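Local coordinates for protein phenylalanine--tRNA ligase beta subunit (Pyrococcus horikoshii, PDB 2CXI) that forms, with the alpha subunit, the synthetase that joins phenylalanine to its tRNA at the cost of ATP, this N-terminal fragment including the amino acid-editing domain, at residues 78-83 with 326-331; 104-109 with 230-235; 108-113 with 260-265; 124-129 with 140-145. All coordinates share one frame; numbering follows the deposited sequence.

Contact 1: residues 78-83 with 326-331; sequences GLPKYE and PAFRDD
The F328 ring is met from several directions: the Y82 hydroxyl comes in at its edge, close to the ring plane, with OH 3.4 Å from F328 CE1, while P326 CB of its own turn sits over the rim of one face. P80 CG approaches F328 CE1 obliquely at 4.2 Å. The two aromatic side chains cross at about a right angle, so this is an oxygen against a ring edge and no stack. F328 gets there by placing CG between its backbone N and carbonyl carbon (chi1 62°), and R67 of helix 62-72 adds a cation-pi contact. Residues 326-329 form a type I turn in the B5 domain, and P326 rests its CG 3.8 Å from P80 CG. Beside it L79 reaches across with CD2, 4.0 Å from P326 CD. An alanine in place of Y82 would remove ring and hydroxyl alike, and would probably leave the F328 edge with P80 as its sole neighbour from residues 78-83. Beyond the turn, R329 grips D331 side-on, NE to OD1 at 2.9 Å and NH2 to OD2 at 2.8 Å; NH2 also pairs with D341. Both aspartates are predicted magnesium ligands, at a site shared with the alpha subunit.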
loop_
_atom_site.group_PDB
_atom_site.type_symbol
_atom_site.label_atom_id
_atom_site.label_comp_id
_atom_site.label_asym_id
_atom_site.label_seq_id
_atom_site.Cartn_x
_atom_site.Cartn_y
_atom_site.Cartn_z
ATOM N N GLY A 78 -37.164 18.426 -16.254
ATOM C CA GLY A 78 -35.843 18.484 -16.893
ATOM C C GLY A 78 -34.989 17.268 -16.609
ATOM O O GLY A 78 -35.515 16.208 -16.275
ATOM N N LEU A 79 -33.672 17.415 -16.749
ATOM C CA LEU A 79 -32.750 16.333 -16.521
ATOM C C LEU A 79 -32.646 15.972 -15.037
ATOM O O LEU A 79 -32.394 16.857 -14.228
ATOM C CB LEU A 79 -31.340 16.747 -16.946
ATOM C CG LEU A 79 -30.532 16.270 -18.134
ATOM C CD1 LEU A 79 -29.098 16.729 -17.873
ATOM C CD2 LEU A 79 -30.607 14.770 -18.418
ATOM N N PRO A 80 -32.795 14.699 -14.667
ATOM C CA PRO A 80 -32.519 14.276 -13.284
ATOM C C PRO A 80 -31.027 14.385 -13.012
ATOM O O PRO A 80 -30.220 13.999 -13.843
ATOM C CB PRO A 80 -32.970 12.816 -13.232
ATOM C CG PRO A 80 -33.116 12.375 -14.637
ATOM C CD PRO A 80 -33.283 13.592 -15.500
ATOM N N LYS A 81 -30.687 14.925 -11.857
ATOM C CA LYS A 81 -29.308 15.251 -11.506
ATOM C C LYS A 81 -28.743 14.131 -10.653
ATOM O O LYS A 81 -29.363 13.748 -9.688
ATOM C CB LYS A 81 -29.288 16.560 -10.697
ATOM C CG LYS A 81 -29.944 17.753 -11.384
ATOM C CD LYS A 81 -29.452 17.948 -12.840
ATOM C CE LYS A 81 -29.886 19.308 -13.384
ATOM N NZ LYS A 81 -30.637 19.176 -14.661
ATOM N N TYR A 82 -27.578 13.608 -11.024
ATOM C CA TYR A 82 -26.907 12.552 -10.247
ATOM C C TYR A 82 -25.462 12.914 -9.902
ATOM O O TYR A 82 -24.639 13.047 -10.805
ATOM C CB TYR A 82 -26.923 11.249 -11.049
ATOM C CG TYR A 82 -28.318 10.734 -11.297
ATOM C CD1 TYR A 82 -29.041 10.097 -10.279
ATOM C CD2 TYR A 82 -28.899 10.864 -12.547
ATOM C CE1 TYR A 82 -30.324 9.655 -10.497
ATOM C CE2 TYR A 82 -30.184 10.398 -12.782
ATOM C CZ TYR A 82 -30.883 9.815 -11.765
ATOM O OH TYR A 82 -32.152 9.378 -12.024
ATOM N N GLU A 83 -25.133 13.080 -8.626
ATOM C CA GLU A 83 -23.737 13.378 -8.297
ATOM C C GLU A 83 -22.964 12.050 -8.110
ATOM O O GLU A 83 -23.456 11.108 -7.483
ATOM C CB GLU A 83 -23.692 14.238 -7.049
ATOM C CG GLU A 83 -22.317 14.620 -6.551
ATOM C CD GLU A 83 -22.351 14.853 -5.057
ATOM O OE1 GLU A 83 -22.899 15.886 -4.632
ATOM O OE2 GLU A 83 -21.847 13.990 -4.309
ATOM N N PRO A 326 -30.981 11.370 -19.688
ATOM C CA PRO A 326 -30.300 10.581 -18.632
ATOM C C PRO A 326 -29.456 9.444 -19.208
ATOM O O PRO A 326 -29.836 8.843 -20.220
ATOM C CB PRO A 326 -31.458 9.984 -17.833
ATOM C CG PRO A 326 -32.630 10.883 -18.120
ATOM C CD PRO A 326 -32.457 11.358 -19.524
ATOM N N ALA A 327 -28.302 9.179 -18.586
ATOM C CA ALA A 327 -27.385 8.109 -19.032
ATOM C C ALA A 327 -27.969 6.714 -18.796
ATOM O O ALA A 327 -27.390 5.728 -19.261
ATOM C CB ALA A 327 -26.031 8.224 -18.286
ATOM N N PHE A 328 -29.085 6.628 -18.061
ATOM C CA PHE A 328 -29.807 5.329 -17.874
ATOM C C PHE A 328 -30.681 4.907 -19.101
ATOM O O PHE A 328 -31.279 3.822 -19.100
ATOM C CB PHE A 328 -30.581 5.274 -16.528
ATOM C CG PHE A 328 -31.686 6.317 -16.374
ATOM C CD1 PHE A 328 -31.597 7.271 -15.372
ATOM C CD2 PHE A 328 -32.832 6.308 -17.189
ATOM C CE1 PHE A 328 -32.586 8.239 -15.201
ATOM C CE2 PHE A 328 -33.852 7.248 -17.014
ATOM C CZ PHE A 328 -33.731 8.232 -16.023
ATOM N N ARG A 329 -30.726 5.769 -20.135
ATOM C CA ARG A 329 -31.420 5.465 -21.397
ATOM C C ARG A 329 -30.420 5.202 -22.513
ATOM O O ARG A 329 -29.389 5.881 -22.613
ATOM C CB ARG A 329 -32.316 6.631 -21.843
ATOM C CG ARG A 329 -33.550 6.928 -20.974
ATOM C CD ARG A 329 -34.435 7.958 -21.605
ATOM N NE ARG A 329 -35.040 7.544 -22.887
ATOM C CZ ARG A 329 -35.994 8.265 -23.493
ATOM N NH1 ARG A 329 -36.396 9.421 -22.939
ATOM N NH2 ARG A 329 -36.531 7.862 -24.638
ATOM N N ASP A 330 -30.701 4.205 -23.336
ATOM C CA ASP A 330 -29.921 4.011 -24.541
ATOM C C ASP A 330 -30.825 3.665 -25.737
ATOM O O ASP A 330 -30.350 3.139 -26.746
ATOM C CB ASP A 330 -28.766 2.990 -24.331
ATOM C CG ASP A 330 -29.234 1.527 -24.380
ATOM O OD1 ASP A 330 -30.481 1.275 -24.343
ATOM O OD2 ASP A 330 -28.414 0.563 -24.448
ATOM N N ASP A 331 -32.114 3.991 -25.628
ATOM C CA ASP A 331 -33.080 3.707 -26.673
ATOM C C ASP A 331 -33.194 4.793 -27.741
ATOM O O ASP A 331 -33.811 4.556 -28.777
ATOM C CB ASP A 331 -34.488 3.502 -26.082
ATOM C CG ASP A 331 -34.975 4.707 -25.301
ATOM O OD1 ASP A 331 -34.196 5.235 -24.452
ATOM O OD2 ASP A 331 -36.124 5.200 -25.465
#

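Contact 2: residues 104-109 with 230-235; sequences GVYAIV and NVFIDV
Strands 104-109 and 231-235 run antiparallel, their axes 4.8 Å apart at closest, with paired backbone hydrogen bonds at V105-V235, A107-I233 and V109-V231; the I233 N to A107 O bond is 2.8 Å long and nearly straight. Between these lie the non-hydrogen-bonded pairs Y106-D234 and I108-F232, whose side chains share one face of the sheet. There the Y106 and F232 rings are near parallel, planes 15° apart, yet slid so far that they barely overlap; the touch is Y106 CD1 against F232 CZ at 3.6 Å. I108 CG1 meets the F232 ring in its plane, 3.9 Å from CD2 at the edge. On the far side of the tyrosine, D234 CB comes obliquely to within 3.2 Å of Y106 CE1. Y106 holds CG anti to its carbonyl carbon (chi1 -54°), which carries the ring back along its own strand to G104; a CB there would collide with the tyrosine hydroxyl. A water bridges the polar ends, 2.8 Å from Y106 OH and donating to D234 OD1. The opposite face is aliphatic: V109 CB meets V231 CG1 at 3.6 Å, and V109 CG2 touches the I233 CD1 methyl. Helix 240-255 covers that face through M244, V251 and L254, while V89 and V91 of strand 84-93 reach the aromatic one. The chemistry implies an apolar strand pair on the helix side, and on the other a buried hydroxyl and one carboxylate oxygen linked through a water.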
loop_
_atom_site.group_PDB
_atom_site.type_symbol
_atom_site.label_atom_id
_atom_site.label_comp_id
_atom_site.label_asym_id
_atom_site.label_seq_id
_atom_site.Cartn_x
_atom_site.Cartn_y
_atom_site.Cartn_z
ATOM N N GLY A 104 -16.375 -6.247 -17.092
ATOM C CA GLY A 104 -16.956 -5.991 -15.760
ATOM C C GLY A 104 -16.928 -4.471 -15.553
ATOM O O GLY A 104 -15.944 -3.771 -15.916
ATOM N N VAL A 105 -18.023 -3.935 -15.023
ATOM C CA VAL A 105 -18.081 -2.540 -14.587
ATOM C C VAL A 105 -18.721 -2.589 -13.201
ATOM O O VAL A 105 -19.454 -3.553 -12.863
ATOM C CB VAL A 105 -18.902 -1.625 -15.556
ATOM C CG1 VAL A 105 -18.155 -1.499 -16.931
ATOM C CG2 VAL A 105 -20.347 -2.218 -15.777
ATOM N N TYR A 106 -18.465 -1.554 -12.414
ATOM C CA TYR A 106 -18.683 -1.594 -10.967
ATOM C C TYR A 106 -19.143 -0.243 -10.424
ATOM O O TYR A 106 -18.798 0.820 -10.956
ATOM C CB TYR A 106 -17.377 -2.027 -10.244
ATOM C CG TYR A 106 -16.871 -3.337 -10.836
ATOM C CD1 TYR A 106 -17.303 -4.563 -10.329
ATOM C CD2 TYR A 106 -16.045 -3.334 -11.955
ATOM C CE1 TYR A 106 -16.912 -5.763 -10.917
ATOM C CE2 TYR A 106 -15.652 -4.513 -12.554
ATOM C CZ TYR A 106 -16.101 -5.718 -12.031
ATOM O OH TYR A 106 -15.730 -6.858 -12.662
ATOM N N ALA A 107 -19.857 -0.298 -9.312
ATOM C CA ALA A 107 -20.218 0.905 -8.585
ATOM C C ALA A 107 -20.396 0.587 -7.104
ATOM O O ALA A 107 -20.638 -0.563 -6.701
ATOM C CB ALA A 107 -21.492 1.550 -9.195
ATOM N N ILE A 108 -20.268 1.634 -6.305
ATOM C CA ILE A 108 -20.644 1.577 -4.914
ATOM C C ILE A 108 -21.769 2.574 -4.712
ATOM O O ILE A 108 -21.717 3.690 -5.198
ATOM C CB ILE A 108 -19.425 1.899 -3.998
ATOM C CG1 ILE A 108 -18.371 0.811 -4.155
ATOM C CG2 ILE A 108 -19.858 2.070 -2.491
ATOM C CD1 ILE A 108 -16.948 1.260 -3.721
ATOM N N VAL A 109 -22.783 2.167 -3.980
ATOM C CA VAL A 109 -23.847 3.107 -3.581
ATOM C C VAL A 109 -23.914 3.127 -2.036
ATOM O O VAL A 109 -24.152 2.080 -1.409
ATOM C CB VAL A 109 -25.203 2.718 -4.180
ATOM C CG1 VAL A 109 -26.288 3.762 -3.821
ATOM C CG2 VAL A 109 -25.122 2.609 -5.687
ATOM N N ASN A 230 -24.245 -0.022 2.453
ATOM C CA ASN A 230 -23.345 0.328 1.347
ATOM C C ASN A 230 -23.243 -0.878 0.443
ATOM O O ASN A 230 -22.865 -1.949 0.892
ATOM C CB ASN A 230 -21.939 0.687 1.876
ATOM C CG ASN A 230 -21.976 1.829 2.884
ATOM O OD1 ASN A 230 -22.507 2.897 2.595
ATOM N ND2 ASN A 230 -21.443 1.590 4.089
ATOM N N VAL A 231 -23.667 -0.722 -0.804
ATOM C CA VAL A 231 -23.746 -1.840 -1.740
ATOM C C VAL A 231 -22.646 -1.717 -2.791
ATOM O O VAL A 231 -22.349 -0.616 -3.281
ATOM C CB VAL A 231 -25.171 -1.960 -2.408
ATOM C CG1 VAL A 231 -25.633 -0.674 -2.909
ATOM C CG2 VAL A 231 -25.133 -2.827 -3.600
ATOM N N PHE A 232 -22.048 -2.857 -3.118
ATOM C CA PHE A 232 -21.063 -2.950 -4.179
ATOM C C PHE A 232 -21.767 -3.719 -5.324
ATOM O O PHE A 232 -22.328 -4.818 -5.117
ATOM C CB PHE A 232 -19.794 -3.680 -3.676
ATOM C CG PHE A 232 -18.762 -3.942 -4.765
ATOM C CD1 PHE A 232 -18.630 -5.228 -5.341
ATOM C CD2 PHE A 232 -17.926 -2.905 -5.220
ATOM C CE1 PHE A 232 -17.684 -5.472 -6.360
ATOM C CE2 PHE A 232 -16.977 -3.157 -6.253
ATOM C CZ PHE A 232 -16.862 -4.427 -6.804
ATOM N N ILE A 233 -21.782 -3.130 -6.503
ATOM C CA ILE A 233 -22.518 -3.766 -7.647
ATOM C C ILE A 233 -21.546 -4.146 -8.749
ATOM O O ILE A 233 -20.678 -3.338 -9.096
ATOM C CB ILE A 233 -23.597 -2.803 -8.209
ATOM C CG1 ILE A 233 -24.631 -2.370 -7.129
ATOM C CG2 ILE A 233 -24.338 -3.442 -9.472
ATOM C CD1 ILE A 233 -25.244 -0.980 -7.456
ATOM N N ASP A 234 -21.664 -5.357 -9.300
ATOM C CA ASP A 234 -20.849 -5.720 -10.473
ATOM C C ASP A 234 -21.790 -6.053 -11.629
ATOM O O ASP A 234 -22.874 -6.629 -11.401
ATOM C CB ASP A 234 -19.865 -6.872 -10.191
ATOM C CG ASP A 234 -20.499 -8.281 -10.343
ATOM O OD1 ASP A 234 -20.152 -9.026 -11.307
ATOM O OD2 ASP A 234 -21.366 -8.717 -9.560
ATOM N N VAL A 235 -21.395 -5.685 -12.843
ATOM C CA VAL A 235 -22.141 -6.103 -14.024
ATOM C C VAL A 235 -21.153 -6.613 -15.028
ATOM O O VAL A 235 -20.168 -5.928 -15.318
ATOM C CB VAL A 235 -22.891 -4.933 -14.677
ATOM C CG1 VAL A 235 -23.899 -5.484 -15.735
ATOM C CG2 VAL A 235 -23.592 -4.021 -13.611
HETATM O O HOH W 1 -17.460 -8.972 -11.918
#

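Contact 3: residues 108-113 with 260-265; sequences IVEGLR and KIRSVR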
loop_
_atom_site.group_PDB
_atom_site.type_symbol
_atom_site.label_atom_id
_atom_site.label_comp_id
_atom_site.label_asym_id
_atom_site.label_seq_id
_atom_site.Cartn_x
_atom_site.Cartn_y
_atom_site.Cartn_z
ATOM N N ILE A 108 -20.268 1.634 -6.305
ATOM C CA ILE A 108 -20.644 1.577 -4.914
ATOM C C ILE A 108 -21.769 2.574 -4.712
ATOM O O ILE A 108 -21.717 3.690 -5.198
ATOM C CB ILE A 108 -19.425 1.899 -3.998
ATOM C CG1 ILE A 108 -18.371 0.811 -4.155
ATOM C CG2 ILE A 108 -19.858 2.070 -2.491
ATOM C CD1 ILE A 108 -16.948 1.260 -3.721
ATOM N N VAL A 109 -22.783 2.167 -3.980
ATOM C CA VAL A 109 -23.847 3.107 -3.581
ATOM C C VAL A 109 -23.914 3.127 -2.036
ATOM O O VAL A 109 -24.152 2.080 -1.409
ATOM C CB VAL A 109 -25.203 2.718 -4.180
ATOM C CG1 VAL A 109 -26.288 3.762 -3.821
ATOM C CG2 VAL A 109 -25.122 2.609 -5.687
ATOM N N GLU A 110 -23.691 4.307 -1.427
ATOM C CA GLU A 110 -23.581 4.390 0.054
ATOM C C GLU A 110 -24.825 4.991 0.686
ATOM O O GLU A 110 -25.561 5.693 0.007
ATOM C CB GLU A 110 -22.379 5.267 0.461
ATOM C CG GLU A 110 -21.070 4.623 0.051
ATOM C CD GLU A 110 -19.853 5.438 0.453
ATOM O OE1 GLU A 110 -19.985 6.653 0.585
ATOM O OE2 GLU A 110 -18.765 4.851 0.616
ATOM N N GLY A 111 -25.028 4.735 1.985
ATOM C CA GLY A 111 -26.010 5.488 2.808
ATOM C C GLY A 111 -27.438 5.031 2.588
ATOM O O GLY A 111 -28.387 5.812 2.736
ATOM N N LEU A 112 -27.599 3.761 2.229
ATOM C CA LEU A 112 -28.920 3.239 1.982
ATOM C C LEU A 112 -29.523 2.819 3.319
ATOM O O LEU A 112 -28.811 2.375 4.222
ATOM C CB LEU A 112 -28.857 2.054 1.017
ATOM C CG LEU A 112 -28.517 2.459 -0.442
ATOM C CD1 LEU A 112 -28.023 1.247 -1.212
ATOM C CD2 LEU A 112 -29.700 3.113 -1.172
ATOM N N ARG A 113 -30.834 2.928 3.425
ATOM C CA ARG A 113 -31.544 2.259 4.505
ATOM C C ARG A 113 -32.544 1.304 3.861
ATOM O O ARG A 113 -33.588 1.723 3.391
ATOM C CB ARG A 113 -32.233 3.288 5.426
ATOM C CG ARG A 113 -31.309 4.440 5.934
ATOM C CD ARG A 113 -32.030 5.594 6.718
ATOM N NE ARG A 113 -33.294 5.073 7.269
ATOM C CZ ARG A 113 -34.513 5.390 6.806
ATOM N NH1 ARG A 113 -34.664 6.279 5.814
ATOM N NH2 ARG A 113 -35.587 4.831 7.354
ATOM N N LYS A 260 -25.995 7.340 -2.266
ATOM C CA LYS A 260 -24.947 8.236 -2.804
ATOM C C LYS A 260 -24.014 7.412 -3.687
ATOM O O LYS A 260 -23.416 6.450 -3.226
ATOM C CB LYS A 260 -24.233 8.984 -1.649
ATOM C CG LYS A 260 -25.278 9.830 -0.824
ATOM C CD LYS A 260 -24.662 10.539 0.379
ATOM C CE LYS A 260 -25.748 11.348 1.143
ATOM N NZ LYS A 260 -25.470 11.336 2.640
ATOM N N ILE A 261 -23.938 7.765 -4.968
ATOM C CA ILE A 261 -23.285 6.906 -5.963
ATOM C C ILE A 261 -21.798 7.243 -5.971
ATOM O O ILE A 261 -21.417 8.416 -6.049
ATOM C CB ILE A 261 -23.851 7.176 -7.363
ATOM C CG1 ILE A 261 -25.348 6.893 -7.402
ATOM C CG2 ILE A 261 -23.083 6.349 -8.439
ATOM C CD1 ILE A 261 -26.007 7.331 -8.744
ATOM N N ARG A 262 -20.969 6.212 -5.891
ATOM C CA ARG A 262 -19.521 6.390 -5.802
ATOM C C ARG A 262 -18.922 5.610 -6.939
ATOM O O ARG A 262 -19.301 4.444 -7.147
ATOM C CB ARG A 262 -19.015 5.845 -4.464
ATOM C CG ARG A 262 -19.582 6.577 -3.233
ATOM C CD ARG A 262 -19.267 8.066 -3.296
ATOM N NE ARG A 262 -19.780 8.870 -2.199
ATOM C CZ ARG A 262 -20.618 9.898 -2.343
ATOM N NH1 ARG A 262 -21.098 10.241 -3.557
ATOM N NH2 ARG A 262 -20.988 10.577 -1.273
ATOM N N SER A 263 -18.005 6.225 -7.689
ATOM C CA SER A 263 -17.396 5.567 -8.821
ATOM C C SER A 263 -16.213 4.716 -8.375
ATOM O O SER A 263 -15.635 4.941 -7.309
ATOM C CB SER A 263 -16.942 6.568 -9.885
ATOM O OG SER A 263 -15.917 7.397 -9.412
ATOM N N VAL A 264 -15.871 3.728 -9.191
ATOM C CA VAL A 264 -14.706 2.916 -8.912
ATOM C C VAL A 264 -13.806 2.960 -10.160
ATOM O O VAL A 264 -14.283 3.258 -11.282
ATOM C CB VAL A 264 -15.027 1.457 -8.382
ATOM C CG1 VAL A 264 -16.396 1.336 -7.660
ATOM C CG2 VAL A 264 -14.849 0.406 -9.400
ATOM N N ARG A 265 -12.510 2.734 -9.935
ATOM C CA ARG A 265 -11.493 2.671 -10.999
ATOM C C ARG A 265 -11.403 1.234 -11.473
ATOM O O ARG A 265 -11.141 0.329 -10.685
ATOM C CB ARG A 265 -10.142 3.142 -10.400
ATOM C CG ARG A 265 -8.995 3.261 -11.359
ATOM C CD ARG A 265 -7.756 3.985 -10.717
ATOM N NE ARG A 265 -7.033 3.017 -9.957
ATOM C CZ ARG A 265 -5.908 2.410 -10.327
ATOM N NH1 ARG A 265 -5.262 2.708 -11.450
ATOM N NH2 ARG A 265 -5.416 1.505 -9.511
#
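Strand 108-110 pairs antiparallel with strand 260-265, the short segments inclined at 148° and held by four backbone hydrogen bonds. I108 exchanges two with R262, of which R262 N to I108 O is the shorter at 2.7 Å, and E110 exchanges two with K260. V109 and I261 form the non-hydrogen-bonded pair between them. I108, E110, K260 and R262 set their side chains on one face. E110 runs out extended, while R262 bends at chi2 (-57°) and folds its guanidinium back along its own strand, so the two chains cross at about a right angle. The resulting salt bridge is loose: E110 OE1 lies 3.6 Å from R262 NE, with carboxylate and guanidinium planes 68° apart, and the aliphatic part of the arginine shares the contact, its CG 3.9 Å from E110 CD. R262 NH1 donates to I261 O at 3.1 Å, arriving from above the carbonyl plane and not on a lone pair. K260 CB lies over the rim of one guanidinium face, and E83 offers a second, weak and long, ion pair. Further in, I108 CD1 meets V264 CG1 at 4.0 Å, the two side chains nearly perpendicular. On the other face V109 and I261 both rest against V251 of helix 240-255. That helix links strand 231-237 to strand 260-267, two parallel strands with 103-110 inserted antiparallel between them: a beta-alpha-beta crossover split by a middle strand, here within the mixed sheet of the B3/4 editing region.

Contact 4: residues 124-129 with 140-145; sequences QLQEKI and VAIGIF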
loop_
_atom_site.group_PDB
_atom_site.type_symbol
_atom_site.label_atom_id
_atom_site.label_comp_id
_atom_site.label_asym_id
_atom_site.label_seq_id
_atom_site.Cartn_x
_atom_site.Cartn_y
_atom_site.Cartn_z
ATOM N N GLN A 124 -35.453 -7.997 -7.824
ATOM C CA GLN A 124 -36.297 -8.219 -9.001
ATOM C C GLN A 124 -35.706 -7.472 -10.228
ATOM O O GLN A 124 -35.690 -8.010 -11.338
ATOM C CB GLN A 124 -37.685 -7.694 -8.724
ATOM C CG GLN A 124 -38.638 -7.880 -9.857
ATOM C CD GLN A 124 -40.057 -7.489 -9.475
ATOM O OE1 GLN A 124 -40.979 -8.296 -9.597
ATOM N NE2 GLN A 124 -40.238 -6.237 -9.071
ATOM N N LEU A 125 -35.217 -6.258 -10.000
ATOM C CA LEU A 125 -34.611 -5.454 -11.078
ATOM C C LEU A 125 -33.354 -6.134 -11.648
ATOM O O LEU A 125 -33.154 -6.255 -12.873
ATOM C CB LEU A 125 -34.351 -4.012 -10.633
ATOM C CG LEU A 125 -33.768 -3.071 -11.713
ATOM C CD1 LEU A 125 -34.698 -2.956 -12.914
ATOM C CD2 LEU A 125 -33.495 -1.702 -11.090
ATOM N N GLN A 126 -32.551 -6.658 -10.747
ATOM C CA GLN A 126 -31.392 -7.449 -11.119
ATOM C C GLN A 126 -31.810 -8.625 -12.028
ATOM O O GLN A 126 -31.234 -8.840 -13.101
ATOM C CB GLN A 126 -30.690 -7.836 -9.802
ATOM C CG GLN A 126 -29.759 -8.935 -9.799
ATOM C CD GLN A 126 -29.134 -9.090 -8.405
ATOM O OE1 GLN A 126 -28.024 -9.547 -8.302
ATOM N NE2 GLN A 126 -29.850 -8.686 -7.350
ATOM N N GLU A 127 -32.863 -9.348 -11.646
ATOM C CA GLU A 127 -33.341 -10.453 -12.453
ATOM C C GLU A 127 -33.984 -9.986 -13.753
ATOM O O GLU A 127 -33.760 -10.589 -14.790
ATOM C CB GLU A 127 -34.341 -11.316 -11.668
ATOM C CG GLU A 127 -33.763 -11.940 -10.397
ATOM C CD GLU A 127 -34.812 -12.538 -9.435
ATOM O OE1 GLU A 127 -36.055 -12.446 -9.679
ATOM O OE2 GLU A 127 -34.385 -13.110 -8.410
ATOM N N LYS A 128 -34.837 -8.970 -13.700
ATOM C CA LYS A 128 -35.536 -8.513 -14.937
ATOM C C LYS A 128 -34.551 -7.964 -15.957
ATOM O O LYS A 128 -34.654 -8.250 -17.151
ATOM C CB LYS A 128 -36.577 -7.442 -14.621
ATOM C CG LYS A 128 -37.664 -7.908 -13.655
ATOM C CD LYS A 128 -38.597 -8.976 -14.269
ATOM C CE LYS A 128 -39.404 -9.640 -13.162
ATOM N NZ LYS A 128 -40.465 -10.572 -13.724
ATOM N N ILE A 129 -33.556 -7.190 -15.508
ATOM C CA ILE A 129 -32.534 -6.744 -16.473
ATOM C C ILE A 129 -31.793 -7.933 -17.108
ATOM O O ILE A 129 -31.610 -7.993 -18.336
ATOM C CB ILE A 129 -31.519 -5.729 -15.834
ATOM C CG1 ILE A 129 -32.258 -4.422 -15.449
ATOM C CG2 ILE A 129 -30.358 -5.459 -16.841
ATOM C CD1 ILE A 129 -31.397 -3.436 -14.737
ATOM N N VAL A 140 -25.796 -9.665 -19.989
ATOM C CA VAL A 140 -25.722 -8.833 -18.780
ATOM C C VAL A 140 -26.094 -9.684 -17.587
ATOM O O VAL A 140 -27.210 -10.263 -17.539
ATOM C CB VAL A 140 -26.700 -7.597 -18.817
ATOM C CG1 VAL A 140 -26.638 -6.831 -17.460
ATOM C CG2 VAL A 140 -26.362 -6.658 -19.925
ATOM N N ALA A 141 -25.163 -9.791 -16.631
ATOM C CA ALA A 141 -25.438 -10.438 -15.334
ATOM C C ALA A 141 -25.058 -9.439 -14.237
ATOM O O ALA A 141 -24.031 -8.763 -14.356
ATOM C CB ALA A 141 -24.619 -11.757 -15.197
ATOM N N ILE A 142 -25.903 -9.304 -13.225
ATOM C CA ILE A 142 -25.704 -8.282 -12.194
ATOM C C ILE A 142 -25.530 -8.976 -10.878
ATOM O O ILE A 142 -26.370 -9.801 -10.469
ATOM C CB ILE A 142 -26.916 -7.284 -12.119
ATOM C CG1 ILE A 142 -27.064 -6.557 -13.463
ATOM C CG2 ILE A 142 -26.782 -6.273 -10.893
ATOM C CD1 ILE A 142 -28.511 -5.959 -13.703
ATOM N N GLY A 143 -24.456 -8.615 -10.196
ATOM C CA GLY A 143 -24.282 -9.008 -8.783
ATOM C C GLY A 143 -24.404 -7.797 -7.837
ATOM O O GLY A 143 -23.997 -6.655 -8.184
ATOM N N ILE A 144 -24.957 -8.044 -6.648
ATOM C CA ILE A 144 -25.003 -7.019 -5.588
ATOM C C ILE A 144 -24.467 -7.597 -4.292
ATOM O O ILE A 144 -24.736 -8.762 -3.956
ATOM C CB ILE A 144 -26.425 -6.481 -5.399
ATOM C CG1 ILE A 144 -26.905 -5.806 -6.686
ATOM C CG2 ILE A 144 -26.439 -5.422 -4.326
ATOM C CD1 ILE A 144 -28.430 -5.624 -6.698
ATOM N N PHE A 145 -23.702 -6.774 -3.578
ATOM C CA PHE A 145 -22.913 -7.207 -2.420
ATOM C C PHE A 145 -22.910 -6.136 -1.346
ATOM O O PHE A 145 -22.994 -4.952 -1.649
ATOM C CB PHE A 145 -21.466 -7.565 -2.833
ATOM C CG PHE A 145 -21.401 -8.610 -3.939
ATOM C CD1 PHE A 145 -21.357 -8.214 -5.276
ATOM C CD2 PHE A 145 -21.511 -9.985 -3.638
ATOM C CE1 PHE A 145 -21.355 -9.172 -6.321
ATOM C CE2 PHE A 145 -21.503 -10.948 -4.663
ATOM C CZ PHE A 145 -21.407 -10.536 -5.999
#
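Q126 and I129, a little under one turn apart on the helix, point at the strand, where V140, I142 and I144 rise to meet them. I129 and I142 cross at about a right angle: the I142 CD1 methyl lies against the branch of I129, 3.7 Å from CG2 and equally far from CB. The same I129 CG2 also reaches along the strand to V140 CG1 at 4.0 Å, so one methyl spans two successive side chains of this face. Q126 lies more obliquely. Its CG stands anti to the backbone N (chi1 161°) and the chain continues extended, which carries it straight out from the helix across the strand: CG comes 4.0 Å from I142 CB, and CD 3.5 Å from I142 O. Helix and strand run antiparallel at 165°, axes 7.9 Å apart at closest, a helix laid on the sheet within the B3/4 domain, with strand 231-237 hydrogen-bonded alongside 140-146. The flat amide ends over I144, whose CD1 is 3.9 Å from Q126 CD. An alanine at Q126 would take away everything beyond CB and would probably open a gap between the helix and the side chains of I142 and I144. Helix 240-255 closes the flank, V249 packing on I129, A246 on V140 and M250 on I144.

In the fold
Contact 2 is the most thoroughly buried, 11 of its 12 touching residues being buried, and contact 3 is its neighbour: both use strand 103-110, share I108 and V109, and have centres 8 Å apart. Their strength is backbone pairing, but contact 2 hides its polar groups in the core whereas contact 3 runs out to charged side chains near the solvent, where strand 103-110 ends. Contact 4 joins the same sheet through strand 140-146 beside 231-237, and relies on side-chain packing of a helix. Contact 1 stands apart, about 17 to 20 Å from the others between centres: two irregular loops packed by prolines and aromatic rings, linking the B5 domain to the chain just before strand 84-93. It is buried too, and touches contact 3 through E83.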